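NAP1-binding protein 2 (Saccharomyces cerevisiae, PDB 1YN8) acts as an adaptor that brings the PTC1 phosphatase to the PBS2 kinase, damping HOG pathway signalling, the present chain being its SH3 domain. Local coordinates at residues N16-A21 / L37-E42. Sequence-based numbering, arbitrary orientation.
Sequences NELRLA and LVAENE
Leu18 drops one methyl, CD2, over the backbone at Ala39 to Asn41, and nearly the whole contact hangs on that group. CD2 lies 3.8 Å from the carbonyl oxygen of Ala39 and 4.4 Å from Ala39 CB, so it covers both the peptide and the small side chain of the same residue. Further along the chain the same methyl comes to 4.3 Å from Asn41 N, just past the Glu40 carbonyl carbon. Two torsions together bring CD2 to the strand: CG stands anti to the backbone N (chi1 -176°), and chi2 of 72° then sets the direction of the methyl branches. The two backbones stay well apart: the closest CA atoms, those of Leu18 and Ala39, are 7.6 Å from each other. The CB of Ala39 points toward the loop and also packs on Ile28 of strand 25-33.

Ala39 O, the oxygen that CD2 approaches, accepts a hydrogen bond from Thr47 OG1. The side-chain amide of Asn41 turns to the residues that follow, where ND2 pairs with Ser45 OG and OD1 with Lys46 N. The contact is van der Waals in kind and small, about 107 Å² over both sides. Strand 47-51 ties the two segments together: Leu18 and Asn16 bond through their backbones to Leu49, Leu18 and Leu20 both pack on Val50, and from the other segment Leu37 shares a backbone hydrogen bond with Val50 while Val38 packs on Thr47.

Segment 16-21 belongs to the long loop between the first two strands, the RT loop, and here its returning limb closes over one end of the small beta-barrel core, an arrangement characteristic of the SH3 fold.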
loop_
_atom_site.group_PDB
_atom_site.type_symbol
_atom_site.label_atom_id
_atom_site.label_comp_id
_atom_site.label_asym_id
_atom_site.label_seq_id
_atom_site.Cartn_x
_atom_site.Cartn_y
_atom_site.Cartn_z
ATOM N N ASN A 16 6.935 -9.059 5.403
ATOM C CA ASN A 16 5.479 -8.941 5.344
ATOM C C ASN A 16 5.023 -7.599 4.708
ATOM O O ASN A 16 3.872 -7.474 4.293
ATOM C CB ASN A 16 4.937 -9.039 6.788
ATOM C CG ASN A 16 3.579 -9.701 6.884
ATOM O OD1 ASN A 16 2.890 -9.931 5.886
ATOM N ND2 ASN A 16 3.186 -10.023 8.106
ATOM N N GLU A 17 5.939 -6.622 4.642
ATOM C CA GLU A 17 5.631 -5.244 4.226
ATOM C C GLU A 17 5.992 -4.999 2.744
ATOM O O GLU A 17 6.981 -5.555 2.240
ATOM C CB GLU A 17 6.332 -4.245 5.158
ATOM C CG GLU A 17 5.903 -4.376 6.642
ATOM C CD GLU A 17 6.776 -3.615 7.649
ATOM O OE1 GLU A 17 7.559 -2.706 7.279
ATOM O OE2 GLU A 17 6.694 -3.964 8.855
ATOM N N LEU A 18 5.169 -4.214 2.038
ATOM C CA LEU A 18 5.333 -3.934 0.609
ATOM C C LEU A 18 6.036 -2.595 0.399
ATOM O O LEU A 18 5.507 -1.566 0.800
ATOM C CB LEU A 18 3.958 -3.879 -0.088
ATOM C CG LEU A 18 3.897 -3.693 -1.613
ATOM C CD1 LEU A 18 4.355 -4.994 -2.318
ATOM C CD2 LEU A 18 2.527 -3.268 -2.118
ATOM N N ARG A 19 7.189 -2.594 -0.262
ATOM C CA ARG A 19 7.917 -1.337 -0.522
ATOM C C ARG A 19 7.087 -0.395 -1.403
ATOM O O ARG A 19 6.510 -0.807 -2.417
ATOM C CB ARG A 19 9.267 -1.608 -1.199
ATOM C CG ARG A 19 10.032 -0.342 -1.646
ATOM C CD ARG A 19 11.419 -0.630 -2.243
ATOM N NE ARG A 19 12.377 -1.223 -1.299
ATOM C CZ ARG A 19 13.095 -0.562 -0.394
ATOM N NH1 ARG A 19 12.998 0.762 -0.251
ATOM N NH2 ARG A 19 13.933 -1.240 0.382
ATOM N N LEU A 20 7.061 0.891 -1.034
ATOM C CA LEU A 20 6.444 1.907 -1.859
ATOM C C LEU A 20 7.445 3.013 -2.211
ATOM O O LEU A 20 8.392 3.309 -1.467
ATOM C CB LEU A 20 5.229 2.559 -1.144
ATOM C CG LEU A 20 4.060 1.716 -0.608
ATOM C CD1 LEU A 20 3.100 2.632 0.207
ATOM C CD2 LEU A 20 3.288 0.976 -1.683
ATOM N N ALA A 21 7.213 3.591 -3.378
ATOM C CA ALA A 21 7.768 4.872 -3.764
ATOM C C ALA A 21 6.632 5.910 -3.949
ATOM O O ALA A 21 5.527 5.591 -4.454
ATOM C CB ALA A 21 8.513 4.704 -5.040
ATOM N N LEU A 37 -2.752 -1.420 6.163
ATOM C CA LEU A 37 -3.543 -1.867 5.031
ATOM C C LEU A 37 -2.794 -2.986 4.265
ATOM O O LEU A 37 -1.550 -2.965 4.181
ATOM C CB LEU A 37 -3.825 -0.685 4.090
ATOM C CG LEU A 37 -4.497 0.559 4.701
ATOM C CD1 LEU A 37 -4.613 1.590 3.610
ATOM C CD2 LEU A 37 -5.849 0.256 5.288
ATOM N N VAL A 38 -3.560 -3.907 3.668
ATOM C CA VAL A 38 -3.044 -4.870 2.694
ATOM C C VAL A 38 -3.289 -4.291 1.286
ATOM O O VAL A 38 -4.445 -4.042 0.876
ATOM C CB VAL A 38 -3.715 -6.264 2.788
ATOM C CG1 VAL A 38 -3.181 -7.194 1.675
ATOM C CG2 VAL A 38 -3.469 -6.903 4.127
ATOM N N ALA A 39 -2.199 -4.111 0.563
ATOM C CA ALA A 39 -2.177 -3.469 -0.739
ATOM C C ALA A 39 -1.550 -4.371 -1.795
ATOM O O ALA A 39 -0.694 -5.215 -1.478
ATOM C CB ALA A 39 -1.422 -2.187 -0.648
ATOM N N GLU A 40 -2.009 -4.229 -3.043
ATOM C CA GLU A 40 -1.294 -4.780 -4.201
ATOM C C GLU A 40 -0.713 -3.655 -5.078
ATOM O O GLU A 40 -1.222 -2.503 -5.093
ATOM C CB GLU A 40 -2.128 -5.796 -5.024
ATOM C CG GLU A 40 -3.374 -5.276 -5.666
ATOM C CD GLU A 40 -4.203 -6.351 -6.442
ATOM O OE1 GLU A 40 -4.211 -7.561 -6.103
ATOM O OE2 GLU A 40 -4.836 -5.946 -7.441
ATOM N N ASN A 41 0.400 -3.972 -5.747
ATOM C CA ASN A 41 1.052 -3.032 -6.681
ATOM C C ASN A 41 0.190 -2.830 -7.940
ATOM O O ASN A 41 -0.855 -3.499 -8.103
ATOM C CB ASN A 41 2.500 -3.455 -7.070
ATOM C CG ASN A 41 2.595 -4.808 -7.782
ATOM O OD1 ASN A 41 1.579 -5.470 -8.080
ATOM N ND2 ASN A 41 3.863 -5.253 -8.026
ATOM N N GLU A 42 0.651 -1.955 -8.841
ATOM C CA GLU A 42 -0.119 -1.593 -10.076
ATOM C C GLU A 42 -0.623 -2.769 -10.923
ATOM O O GLU A 42 -1.812 -2.778 -11.368
ATOM C CB GLU A 42 0.709 -0.652 -10.936
ATOM C CG GLU A 42 -0.012 -0.120 -12.181
ATOM C CD GLU A 42 0.811 0.852 -12.962
ATOM O OE1 GLU A 42 1.931 1.230 -12.517
ATOM O OE2 GLU A 42 0.361 1.215 -14.094
#